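Local atomic coordinates of dTDP-4-dehydrorhamnose 3,5-epimerase (PDB entry 2B9U), a protein that probably catalyses the epimerization of dTDP-4-dehydro-6-deoxy-glucose at C3' and C5', a step in the biosynthesis of dTDP-L-rhamnose. Residues I13-K18 and E34-M39; R40-I45 and M109-P114; R79-A84 and D151-E156; F116-Q121 and V128-T133. One frame throughout, in Å; residues are numbered along the deposited sequence.

Contact 1 of 4, residues I13-K18 and E34-M39; sequences ILIKPK and EDFTKM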
# COMPACT_ATOMS: atom_id res chain seq x y z
N ILE A 13 -6.27 8.69 -14.82
CA ILE A 13 -7.26 7.64 -14.75
C ILE A 13 -7.74 7.47 -13.31
O ILE A 13 -6.93 7.41 -12.39
CB ILE A 13 -6.73 6.28 -15.29
CG1 ILE A 13 -6.31 6.41 -16.77
CG2 ILE A 13 -7.79 5.21 -15.16
CD1 ILE A 13 -5.84 5.13 -17.43
N LEU A 14 -9.06 7.41 -13.14
CA LEU A 14 -9.63 7.09 -11.83
C LEU A 14 -9.91 5.60 -11.78
O LEU A 14 -10.54 5.06 -12.70
CB LEU A 14 -10.91 7.90 -11.55
CG LEU A 14 -11.46 7.67 -10.14
CD1 LEU A 14 -11.16 8.85 -9.23
CD2 LEU A 14 -12.95 7.36 -10.20
N ILE A 15 -9.43 4.94 -10.73
CA ILE A 15 -9.63 3.50 -10.54
C ILE A 15 -10.60 3.25 -9.38
O ILE A 15 -10.44 3.81 -8.29
CB ILE A 15 -8.30 2.72 -10.33
CG1 ILE A 15 -7.34 2.98 -11.48
CG2 ILE A 15 -8.53 1.21 -10.27
CD1 ILE A 15 -6.20 3.87 -11.11
N LYS A 16 -11.58 2.38 -9.63
CA LYS A 16 -12.61 2.11 -8.63
C LYS A 16 -12.58 0.64 -8.31
O LYS A 16 -12.90 -0.18 -9.18
CB LYS A 16 -13.98 2.47 -9.17
CG LYS A 16 -14.13 3.88 -9.70
CD LYS A 16 -15.36 3.96 -10.59
CE LYS A 16 -16.24 5.13 -10.19
NZ LYS A 16 -17.60 5.04 -10.83
N PRO A 17 -12.17 0.28 -7.07
CA PRO A 17 -12.07 -1.13 -6.69
C PRO A 17 -13.38 -1.71 -6.17
O PRO A 17 -14.32 -0.97 -5.91
CB PRO A 17 -10.98 -1.11 -5.60
CG PRO A 17 -11.11 0.25 -4.94
CD PRO A 17 -11.77 1.19 -5.97
N LYS A 18 -13.44 -3.02 -6.00
CA LYS A 18 -14.62 -3.62 -5.41
C LYS A 18 -14.39 -3.94 -3.95
O LYS A 18 -13.42 -4.61 -3.60
CB LYS A 18 -15.02 -4.89 -6.16
CG LYS A 18 -16.03 -4.63 -7.26
CD LYS A 18 -16.90 -5.88 -7.46
CE LYS A 18 -17.81 -5.69 -8.63
NZ LYS A 18 -17.05 -5.69 -9.90
N GLU A 34 -1.90 -7.55 -13.52
CA GLU A 34 -2.54 -7.91 -14.78
C GLU A 34 -3.60 -6.91 -15.22
O GLU A 34 -3.59 -6.48 -16.37
CB GLU A 34 -3.14 -9.31 -14.66
CG GLU A 34 -3.87 -9.80 -15.91
CD GLU A 34 -3.90 -11.31 -15.99
OE1 GLU A 34 -4.98 -11.88 -16.30
OE2 GLU A 34 -2.84 -11.93 -15.72
N ASP A 35 -4.50 -6.55 -14.31
CA ASP A 35 -5.56 -5.61 -14.61
C ASP A 35 -5.03 -4.21 -14.94
O ASP A 35 -5.54 -3.54 -15.86
CB ASP A 35 -6.54 -5.55 -13.43
CG ASP A 35 -7.30 -6.86 -13.22
OD1 ASP A 35 -7.75 -7.47 -14.22
OD2 ASP A 35 -7.48 -7.28 -12.06
N PHE A 36 -4.00 -3.78 -14.20
CA PHE A 36 -3.47 -2.44 -14.36
C PHE A 36 -2.61 -2.33 -15.62
O PHE A 36 -2.59 -1.27 -16.26
CB PHE A 36 -2.67 -2.00 -13.12
CG PHE A 36 -3.51 -1.46 -11.99
CD1 PHE A 36 -4.62 -2.16 -11.52
CD2 PHE A 36 -3.16 -0.26 -11.37
CE1 PHE A 36 -5.39 -1.65 -10.44
CE2 PHE A 36 -3.91 0.25 -10.30
CZ PHE A 36 -5.03 -0.45 -9.84
N THR A 37 -1.89 -3.40 -15.95
CA THR A 37 -1.08 -3.47 -17.18
C THR A 37 -1.95 -3.35 -18.45
O THR A 37 -1.58 -2.63 -19.38
CB THR A 37 -0.23 -4.75 -17.23
OG1 THR A 37 0.55 -4.86 -16.01
CG2 THR A 37 0.73 -4.74 -18.43
N LYS A 38 -3.09 -4.04 -18.46
CA LYS A 38 -4.09 -3.90 -19.54
C LYS A 38 -4.47 -2.45 -19.78
O LYS A 38 -4.91 -2.08 -20.89
CB LYS A 38 -5.38 -4.64 -19.20
CG LYS A 38 -5.68 -5.87 -20.01
CD LYS A 38 -5.62 -7.12 -19.14
CE LYS A 38 -6.04 -8.36 -19.91
NZ LYS A 38 -6.31 -9.49 -18.98
N MET A 39 -4.36 -1.64 -18.73
CA MET A 39 -4.72 -0.23 -18.78
C MET A 39 -3.50 0.66 -18.97
O MET A 39 -3.60 1.88 -18.87
CB MET A 39 -5.53 0.16 -17.54
CG MET A 39 -6.87 -0.56 -17.45
SD MET A 39 -7.93 -0.20 -18.88
CE MET A 39 -9.26 -1.39 -18.62

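Contact 2 of 4, residues R40-I45 and M109-P114; sequences RIPNVI and MLWIPP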
# COMPACT_ATOMS: atom_id res chain seq x y z
N ARG A 40 -2.36 0.04 -19.26
CA ARG A 40 -1.10 0.72 -19.58
C ARG A 40 -0.39 1.33 -18.35
O ARG A 40 0.49 2.18 -18.49
CB ARG A 40 -1.30 1.77 -20.69
CG ARG A 40 -1.43 1.15 -22.10
CD ARG A 40 -2.41 1.94 -23.01
NE ARG A 40 -3.73 1.30 -23.00
CZ ARG A 40 -4.78 1.71 -22.30
NH1 ARG A 40 -4.73 2.80 -21.54
NH2 ARG A 40 -5.91 1.00 -22.36
N ILE A 41 -0.75 0.85 -17.16
CA ILE A 41 -0.04 1.22 -15.93
C ILE A 41 1.06 0.18 -15.66
O ILE A 41 0.76 -1.02 -15.58
CB ILE A 41 -1.02 1.37 -14.71
CG1 ILE A 41 -2.15 2.37 -15.06
CG2 ILE A 41 -0.26 1.77 -13.42
CD1 ILE A 41 -3.29 2.43 -14.05
N PRO A 42 2.33 0.62 -15.55
CA PRO A 42 3.44 -0.32 -15.39
C PRO A 42 3.67 -0.81 -13.96
O PRO A 42 2.86 -0.52 -13.06
CB PRO A 42 4.64 0.50 -15.87
CG PRO A 42 4.32 1.87 -15.40
CD PRO A 42 2.81 2.01 -15.59
N ASN A 43 4.76 -1.54 -13.74
CA ASN A 43 5.05 -2.13 -12.42
C ASN A 43 5.34 -1.07 -11.37
O ASN A 43 5.98 -0.05 -11.63
CB ASN A 43 6.21 -3.15 -12.49
CG ASN A 43 5.87 -4.40 -13.31
OD1 ASN A 43 6.76 -5.15 -13.72
ND2 ASN A 43 4.60 -4.64 -13.54
N VAL A 44 4.82 -1.31 -10.17
CA VAL A 44 5.15 -0.50 -9.01
C VAL A 44 6.58 -0.81 -8.56
O VAL A 44 6.96 -1.97 -8.46
CB VAL A 44 4.13 -0.74 -7.85
CG1 VAL A 44 4.53 0.02 -6.59
CG2 VAL A 44 2.69 -0.30 -8.28
N ILE A 45 7.36 0.24 -8.30
CA ILE A 45 8.76 0.07 -7.93
C ILE A 45 9.08 0.57 -6.52
O ILE A 45 10.10 0.20 -5.94
CB ILE A 45 9.72 0.69 -8.99
CG1 ILE A 45 9.37 2.15 -9.31
CG2 ILE A 45 9.62 -0.10 -10.31
CD1 ILE A 45 9.80 3.19 -8.30
N MET A 109 -8.89 5.54 -6.43
CA MET A 109 -7.48 5.78 -6.69
C MET A 109 -7.36 6.64 -7.93
O MET A 109 -8.21 6.57 -8.81
CB MET A 109 -6.75 4.45 -6.95
CG MET A 109 -6.48 3.60 -5.71
SD MET A 109 -6.08 1.91 -6.16
CE MET A 109 -7.74 1.24 -6.39
N LEU A 110 -6.29 7.42 -8.01
CA LEU A 110 -5.95 8.20 -9.19
C LEU A 110 -4.61 7.71 -9.67
O LEU A 110 -3.62 7.72 -8.90
CB LEU A 110 -5.76 9.67 -8.82
CG LEU A 110 -6.58 10.84 -9.33
CD1 LEU A 110 -5.61 11.99 -9.55
CD2 LEU A 110 -7.36 10.53 -10.61
N TRP A 111 -4.57 7.31 -10.94
CA TRP A 111 -3.30 7.06 -11.64
C TRP A 111 -2.87 8.34 -12.34
O TRP A 111 -3.64 8.93 -13.14
CB TRP A 111 -3.41 5.90 -12.61
CG TRP A 111 -2.39 5.94 -13.76
CD1 TRP A 111 -2.66 6.22 -15.08
CD2 TRP A 111 -0.98 5.68 -13.69
NE1 TRP A 111 -1.51 6.16 -15.82
CE2 TRP A 111 -0.46 5.84 -15.00
CE3 TRP A 111 -0.10 5.35 -12.64
CZ2 TRP A 111 0.90 5.64 -15.29
CZ3 TRP A 111 1.27 5.17 -12.95
CH2 TRP A 111 1.74 5.32 -14.26
N ILE A 112 -1.65 8.76 -12.02
CA ILE A 112 -1.05 9.98 -12.53
C ILE A 112 0.27 9.62 -13.25
O ILE A 112 1.30 9.37 -12.60
CB ILE A 112 -0.74 11.00 -11.40
CG1 ILE A 112 -1.97 11.23 -10.50
CG2 ILE A 112 -0.19 12.32 -12.00
CD1 ILE A 112 -1.67 12.10 -9.30
N PRO A 113 0.25 9.62 -14.59
CA PRO A 113 1.42 9.28 -15.43
C PRO A 113 2.52 10.32 -15.30
O PRO A 113 2.27 11.40 -14.78
CB PRO A 113 0.84 9.25 -16.85
CG PRO A 113 -0.37 10.10 -16.81
CD PRO A 113 -0.93 10.00 -15.41
N PRO A 114 3.76 10.00 -15.75
CA PRO A 114 4.82 11.02 -15.76
C PRO A 114 4.46 12.27 -16.57
O PRO A 114 3.68 12.20 -17.51
CB PRO A 114 6.00 10.31 -16.43
CG PRO A 114 5.77 8.87 -16.21
CD PRO A 114 4.26 8.68 -16.21

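Contact 3 of 4, residues R79-A84 and D151-E156; sequences RILDVA and DWPIKE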
# COMPACT_ATOMS: atom_id res chain seq x y z
N ARG A 79 -9.75 11.86 3.97
CA ARG A 79 -10.33 12.49 2.79
C ARG A 79 -9.30 13.48 2.29
O ARG A 79 -8.84 14.33 3.06
CB ARG A 79 -11.58 13.31 3.15
CG ARG A 79 -12.84 12.57 3.55
CD ARG A 79 -13.96 13.59 3.85
NE ARG A 79 -14.36 14.39 2.68
CZ ARG A 79 -14.79 15.65 2.71
NH1 ARG A 79 -14.86 16.34 3.85
NH2 ARG A 79 -15.14 16.25 1.57
N ILE A 80 -8.95 13.38 1.01
CA ILE A 80 -8.06 14.39 0.42
C ILE A 80 -8.67 14.96 -0.87
O ILE A 80 -9.47 14.30 -1.53
CB ILE A 80 -6.63 13.83 0.13
CG1 ILE A 80 -6.65 12.87 -1.08
CG2 ILE A 80 -6.03 13.20 1.38
CD1 ILE A 80 -5.26 12.50 -1.62
N LEU A 81 -8.31 16.20 -1.20
CA LEU A 81 -8.57 16.72 -2.53
C LEU A 81 -7.26 16.57 -3.27
O LEU A 81 -6.31 17.28 -3.00
CB LEU A 81 -9.00 18.20 -2.51
CG LEU A 81 -9.22 18.85 -3.90
CD1 LEU A 81 -10.34 18.13 -4.68
CD2 LEU A 81 -9.51 20.35 -3.76
N ASP A 82 -7.23 15.63 -4.20
CA ASP A 82 -6.03 15.29 -4.92
C ASP A 82 -5.99 15.99 -6.28
O ASP A 82 -7.00 16.09 -6.97
CB ASP A 82 -5.99 13.79 -5.13
CG ASP A 82 -4.62 13.30 -5.39
OD1 ASP A 82 -3.76 13.54 -4.53
OD2 ASP A 82 -4.40 12.72 -6.47
N VAL A 83 -4.81 16.49 -6.65
CA VAL A 83 -4.66 17.29 -7.87
C VAL A 83 -3.45 16.82 -8.68
O VAL A 83 -2.41 16.45 -8.12
CB VAL A 83 -4.50 18.80 -7.55
CG1 VAL A 83 -4.42 19.62 -8.81
CG2 VAL A 83 -5.64 19.30 -6.66
N ALA A 84 -3.61 16.80 -10.01
CA ALA A 84 -2.51 16.54 -10.96
C ALA A 84 -2.47 17.66 -11.97
O ALA A 84 -3.50 17.96 -12.57
CB ALA A 84 -2.75 15.23 -11.66
N ASP A 151 -6.68 26.51 -6.03
CA ASP A 151 -7.55 27.08 -5.02
C ASP A 151 -8.01 25.92 -4.13
O ASP A 151 -8.81 25.08 -4.54
CB ASP A 151 -8.72 27.80 -5.72
CG ASP A 151 -9.64 28.54 -4.76
OD1 ASP A 151 -9.24 28.83 -3.61
OD2 ASP A 151 -10.78 28.84 -5.15
N TRP A 152 -7.46 25.87 -2.92
CA TRP A 152 -7.70 24.80 -1.95
C TRP A 152 -8.85 25.20 -1.03
O TRP A 152 -8.98 26.38 -0.71
CB TRP A 152 -6.43 24.56 -1.12
CG TRP A 152 -5.21 24.16 -1.94
CD1 TRP A 152 -4.13 24.93 -2.24
CD2 TRP A 152 -4.98 22.89 -2.57
NE1 TRP A 152 -3.24 24.23 -3.01
CE2 TRP A 152 -3.73 22.97 -3.22
CE3 TRP A 152 -5.71 21.69 -2.63
CZ2 TRP A 152 -3.19 21.89 -3.93
CZ3 TRP A 152 -5.16 20.62 -3.33
CH2 TRP A 152 -3.92 20.73 -3.98
N PRO A 153 -9.68 24.22 -0.60
CA PRO A 153 -10.87 24.58 0.20
C PRO A 153 -10.63 24.96 1.67
O PRO A 153 -11.39 25.75 2.24
CB PRO A 153 -11.76 23.33 0.10
CG PRO A 153 -10.82 22.21 -0.18
CD PRO A 153 -9.60 22.78 -0.87
N ILE A 154 -9.58 24.42 2.30
CA ILE A 154 -9.32 24.71 3.71
C ILE A 154 -8.34 25.87 3.84
O ILE A 154 -7.28 25.89 3.19
CB ILE A 154 -8.87 23.45 4.49
CG1 ILE A 154 -10.01 22.42 4.51
CG2 ILE A 154 -8.44 23.80 5.93
CD1 ILE A 154 -9.57 21.03 4.90
N LYS A 155 -8.73 26.82 4.69
CA LYS A 155 -8.07 28.10 4.87
C LYS A 155 -6.84 27.96 5.76
O LYS A 155 -5.81 28.60 5.53
CB LYS A 155 -9.09 29.05 5.53
CG LYS A 155 -8.73 30.53 5.56
CD LYS A 155 -9.99 31.34 5.92
CE LYS A 155 -10.98 31.42 4.72
NZ LYS A 155 -12.41 31.09 5.07
N GLU A 156 -6.94 27.10 6.77
CA GLU A 156 -5.82 26.85 7.69
C GLU A 156 -4.85 25.86 7.06
O GLU A 156 -4.77 24.71 7.46
CB GLU A 156 -6.33 26.35 9.05
CG GLU A 156 -7.48 27.17 9.67
CD GLU A 156 -8.81 27.03 8.91
OE1 GLU A 156 -9.00 26.01 8.19
OE2 GLU A 156 -9.66 27.94 9.03

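Contact 4 of 4, residues F116-Q121 and V128-T133; sequences FAHGFQ and VIYFIT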
# COMPACT_ATOMS: atom_id res chain seq x y z
N PHE A 116 3.27 15.09 -14.93
CA PHE A 116 2.36 15.86 -14.07
C PHE A 116 2.98 16.18 -12.73
O PHE A 116 3.77 15.42 -12.21
CB PHE A 116 1.06 15.08 -13.81
CG PHE A 116 0.15 14.99 -14.99
CD1 PHE A 116 0.38 14.05 -15.99
CD2 PHE A 116 -0.95 15.85 -15.11
CE1 PHE A 116 -0.47 13.97 -17.10
CE2 PHE A 116 -1.80 15.77 -16.20
CZ PHE A 116 -1.57 14.84 -17.20
N ALA A 117 2.57 17.32 -12.15
CA ALA A 117 2.89 17.63 -10.77
C ALA A 117 1.72 17.25 -9.86
O ALA A 117 0.58 17.65 -10.11
CB ALA A 117 3.20 19.12 -10.62
N HIS A 118 2.00 16.51 -8.78
CA HIS A 118 0.95 16.01 -7.89
C HIS A 118 0.91 16.72 -6.52
O HIS A 118 1.92 16.94 -5.89
CB HIS A 118 1.07 14.48 -7.70
CG HIS A 118 0.30 13.95 -6.53
ND1 HIS A 118 0.90 13.38 -5.44
CD2 HIS A 118 -1.03 13.93 -6.27
CE1 HIS A 118 -0.01 13.03 -4.55
NE2 HIS A 118 -1.20 13.35 -5.04
N GLY A 119 -0.28 17.05 -6.06
CA GLY A 119 -0.43 17.54 -4.71
C GLY A 119 -1.80 17.21 -4.18
O GLY A 119 -2.66 16.73 -4.92
N PHE A 120 -2.00 17.46 -2.89
CA PHE A 120 -3.32 17.33 -2.28
C PHE A 120 -3.42 18.20 -1.05
O PHE A 120 -2.40 18.56 -0.45
CB PHE A 120 -3.65 15.87 -1.93
CG PHE A 120 -2.74 15.26 -0.89
CD1 PHE A 120 -3.02 15.38 0.48
CD2 PHE A 120 -1.61 14.54 -1.27
CE1 PHE A 120 -2.20 14.80 1.43
CE2 PHE A 120 -0.78 13.96 -0.31
CZ PHE A 120 -1.06 14.09 1.03
N GLN A 121 -4.65 18.52 -0.68
CA GLN A 121 -4.95 18.99 0.67
C GLN A 121 -5.73 17.93 1.46
O GLN A 121 -6.70 17.34 0.95
CB GLN A 121 -5.70 20.32 0.67
CG GLN A 121 -5.91 20.88 2.08
CD GLN A 121 -6.46 22.28 2.10
OE1 GLN A 121 -7.44 22.59 1.41
NE2 GLN A 121 -5.85 23.13 2.89
N VAL A 128 -2.34 8.70 3.24
CA VAL A 128 -2.20 8.56 1.81
C VAL A 128 -1.09 7.54 1.55
O VAL A 128 -0.03 7.58 2.19
CB VAL A 128 -1.91 9.95 1.16
CG1 VAL A 128 -1.66 9.85 -0.33
CG2 VAL A 128 -3.07 10.88 1.44
N ILE A 129 -1.38 6.62 0.63
CA ILE A 129 -0.42 5.67 0.09
C ILE A 129 -0.10 6.07 -1.34
O ILE A 129 -1.01 6.38 -2.13
CB ILE A 129 -0.98 4.21 0.09
CG1 ILE A 129 -1.52 3.85 1.47
CG2 ILE A 129 0.08 3.20 -0.42
CD1 ILE A 129 -0.58 3.19 2.41
N TYR A 130 1.18 6.09 -1.67
CA TYR A 130 1.61 6.40 -3.03
C TYR A 130 2.25 5.15 -3.65
O TYR A 130 3.30 4.71 -3.17
CB TYR A 130 2.66 7.53 -3.03
CG TYR A 130 2.43 8.73 -2.11
CD1 TYR A 130 2.47 8.60 -0.72
CD2 TYR A 130 2.24 10.01 -2.64
CE1 TYR A 130 2.31 9.72 0.12
CE2 TYR A 130 2.08 11.13 -1.82
CZ TYR A 130 2.11 10.98 -0.44
OH TYR A 130 1.95 12.08 0.37
N PHE A 131 1.63 4.57 -4.67
CA PHE A 131 2.29 3.50 -5.40
C PHE A 131 3.04 4.13 -6.55
O PHE A 131 2.43 4.79 -7.41
CB PHE A 131 1.30 2.45 -5.91
CG PHE A 131 0.43 1.87 -4.84
CD1 PHE A 131 0.92 0.89 -3.98
CD2 PHE A 131 -0.89 2.29 -4.70
CE1 PHE A 131 0.10 0.35 -2.98
CE2 PHE A 131 -1.71 1.76 -3.71
CZ PHE A 131 -1.21 0.78 -2.85
N ILE A 132 4.37 3.99 -6.54
CA ILE A 132 5.24 4.75 -7.45
C ILE A 132 5.79 3.84 -8.54
O ILE A 132 6.30 2.74 -8.27
CB ILE A 132 6.37 5.52 -6.66
CG1 ILE A 132 5.74 6.62 -5.81
CG2 ILE A 132 7.43 6.17 -7.59
CD1 ILE A 132 6.57 6.98 -4.60
N THR A 133 5.64 4.29 -9.79
CA THR A 133 6.10 3.53 -10.95
C THR A 133 7.23 4.29 -11.63
O THR A 133 7.50 5.46 -11.29
CB THR A 133 4.95 3.27 -11.97
OG1 THR A 133 4.63 4.48 -12.66
CG2 THR A 133 3.68 2.71 -11.27

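Contact 1 of 4, residues I13-K18 and E34-M39
A short helix, 33-37, lies against strand 12-22 of the larger antiparallel sheet, and Phe36 is the side chain that crosses the gap to Ile15. The backbones stay well apart, with Ile15 CA and Phe36 CA 9.4 Å from each other, so the space is bridged by side chains. Phe36 reaches out with the far end of its ring: CZ stops 3.9 Å from Ile15 CG2, the two side chains meeting obliquely. On Ile15 it is the short branch that does the touching, because CG2 stands anti to the backbone N and beside the carbonyl carbon, while CG1 takes the place next to N. Phe31 and Phe3 each meet the Phe36 ring edge-to-face, and Phe3 and Phe5 also pack on Ile15, so the pair belongs to a larger aromatic and aliphatic cluster.

A second, looser touch lies beyond the helix. The Ile13 side chain is stretched out (chi2 -177°) and brings its terminal CD1 to 4.2 Å from the backbone O of Met39. The CB of Met39 points toward the strand, while the thioether end bends away. Lys38 N donates to Glu34 O at 3.3 Å, and Glu34 N is hydrogen-bonded to Glu136 OE2 of the second subunit, which places this turn beside the dimer interface. Ile13 and Ile15 are meanwhile tied through their backbones to Trp111 and Met109. With no hydrogen bond joining the two segments, the arrangement is apolar packing of a small peripheral helix on a sheet of the jelly-roll-like barrel of the cupin superfamily.

Contact 2 of 4, residues R40-I45 and M109-P114
Trp111 and Ile41 account for most of the buried surface here, and they meet as an aliphatic chain laid flat on an indole. Ile41 spreads over one face of the ring system: CG1 sits 3.7 Å from the centroid of the five-membered ring and only 4° off its normal, a CH-pi contact of nearly ideal direction. The two methyl groups extend the cover both ways. Ile41 CD1 reaches back over the root of the side chain to 3.6 Å from Trp111 CG, whereas Ile41 CG2 rests above the six-membered ring, 3.7 Å from Trp111 CE3. With CG anti to the backbone N (chi1 155°), the indole is carried off the strand toward the loop. The opposite face is backed within its own segment by Pro113 N, 3.9 Å above the plane.

The loop reaches this position through a Schellman motif that ends helix 33-37. Arg40, with its positive phi of 75°, is the C-prime residue, and Ile41 N pairs with Phe36 O. Strand 109-112 belongs to the curled antiparallel sheet of the jelly-roll-like barrel, between strands 12-22 and 70-75, and Ile72 from the latter touches both Ile41 and Trp111. An alanine in place of Trp111 would probably leave Ile41 without its aromatic floor and open a gap between the loop and the sheet.

Pro42 adds a smaller touch farther along the ring, its CD lying 3.7 Å from Trp111 CH2 in an oblique approach. Thr133 of strand 126-133 packs on the indole as well as on Pro42.

Contact 3 of 4, residues R79-A84 and D151-E156
The indole nitrogen NE1 of Trp152 is hydrogen-bonded to the backbone O of Tyr147, which probably helps to hold the ring with its benzene part against Leu81 and Val83. The carbonyl O of Leu81 lies at the rim of that ring, near its plane, 3.5 Å from Trp152 CZ3. Val83 and Trp152 approach each other from opposite directions, and Val83 CG2 is 3.5 Å from Trp152 CH2 and 3.6 Å from Trp152 CZ3, placed obliquely to the ring. This branch is the one anti to the carbonyl carbon, with CG1 taking the place anti to N (chi1 -177°).

Residues 151-156 form part of the irregular chain that follows strand 142-144, and here they lie along the outer side of the five-stranded antiparallel sheet of the jelly-roll-like barrel. Strand 79-86 alternates accordingly. Leu81 and Val83 turn toward the loop, while Asp82 between them points the other way, where its OD1 is hydrogen-bonded to His118 NE2 and Leu110 and Ile112 of strand 109-112 pack on it.

Leu81 divides its contacts between two neighbours. Its CD2 methyl rests 3.8 Å from Pro153 CD and, more loosely, 4.2 Å from Trp152 CE3, so that one branch fills the corner between indole and proline. Were a leucine to stand here instead of Trp152, Tyr147 O would probably lose its donor, and Val83 and Leu81 would be less covered on the outer side of the sheet. Further along the loop, Ile154 N is hydrogen-bonded to Gln121 OE1, a side-chain link to the neighbouring strand 116-122; Asp151 O has a weak bond to Lys99 NZ on strand 97-103.

Contact 4 of 4, residues F116-Q121 and V128-T133
His118 is the first residue of strand 116-121 to reach across to strand 128-133. Its ring leaves the backbone with CG anti to N and brings CE1 to 3.9 Å from Tyr130 CE2, which lies at the rim of the imidazole and near its plane. The turn of this ring is probably set by the hydrogen bond of NE2 to Asp82 OD1 on the adjoining strand. Gly119 follows with its backbone bonded to Val83.

Phe120 then points into the gap again. Its CG sits between the backbone N and the carbonyl carbon, the crowded position (chi1 63°), and from there the ring finds two different neighbours. Over one face stands Val128 CG2, 4.2 Å from the ring centroid and 26° off the normal, a CH-pi contact in which Phe120 CZ is the nearest ring atom at 3.8 Å. At the edge, near the ring plane, Tyr130 OH lies 3.4 Å from Phe120 CE2, the two side chains crossing at about a right angle. The hydroxyl has its polar partner in Ser50 OG. Val128 serves both rings, since its other methyl, CG1, is 3.9 Å above the plane of Tyr130.

The strands run antiparallel at 168° with their axes 11.2 Å apart, too far for backbone pairing: they belong to the two facing sheets of the jelly-roll-like barrel, and these side chains fill its interior. Strand 116-122 lies between strands 79-86 and 57-63 in one sheet, and strand 126-133 between 44-52 and 70-75 in the other, with Ile73 packed against His118, Val128 and Tyr130.

In the fold
Contact 4 lies about 3 Å from the centre of the chain and joins the two sheets of the barrel, with the other contacts arranged around it. Contacts 1 and 2 follow in series on the larger sheet, their centres about 9 Å apart, and share the pairing of strands 12-22 and 109-112 (Ile13 O to Trp111 N, 2.8 Å). Contact 2 meets contact 4 through Ile45 N and Ile132 O at 2.7 Å. Contact 3, about 25 Å from contact 1 between centres, encloses contact 4 along the chain. The side chain of Tyr130 in contact 4 is about 11 Å from that of Tyr137, predicted to stack on the thymidine ring of the substrate.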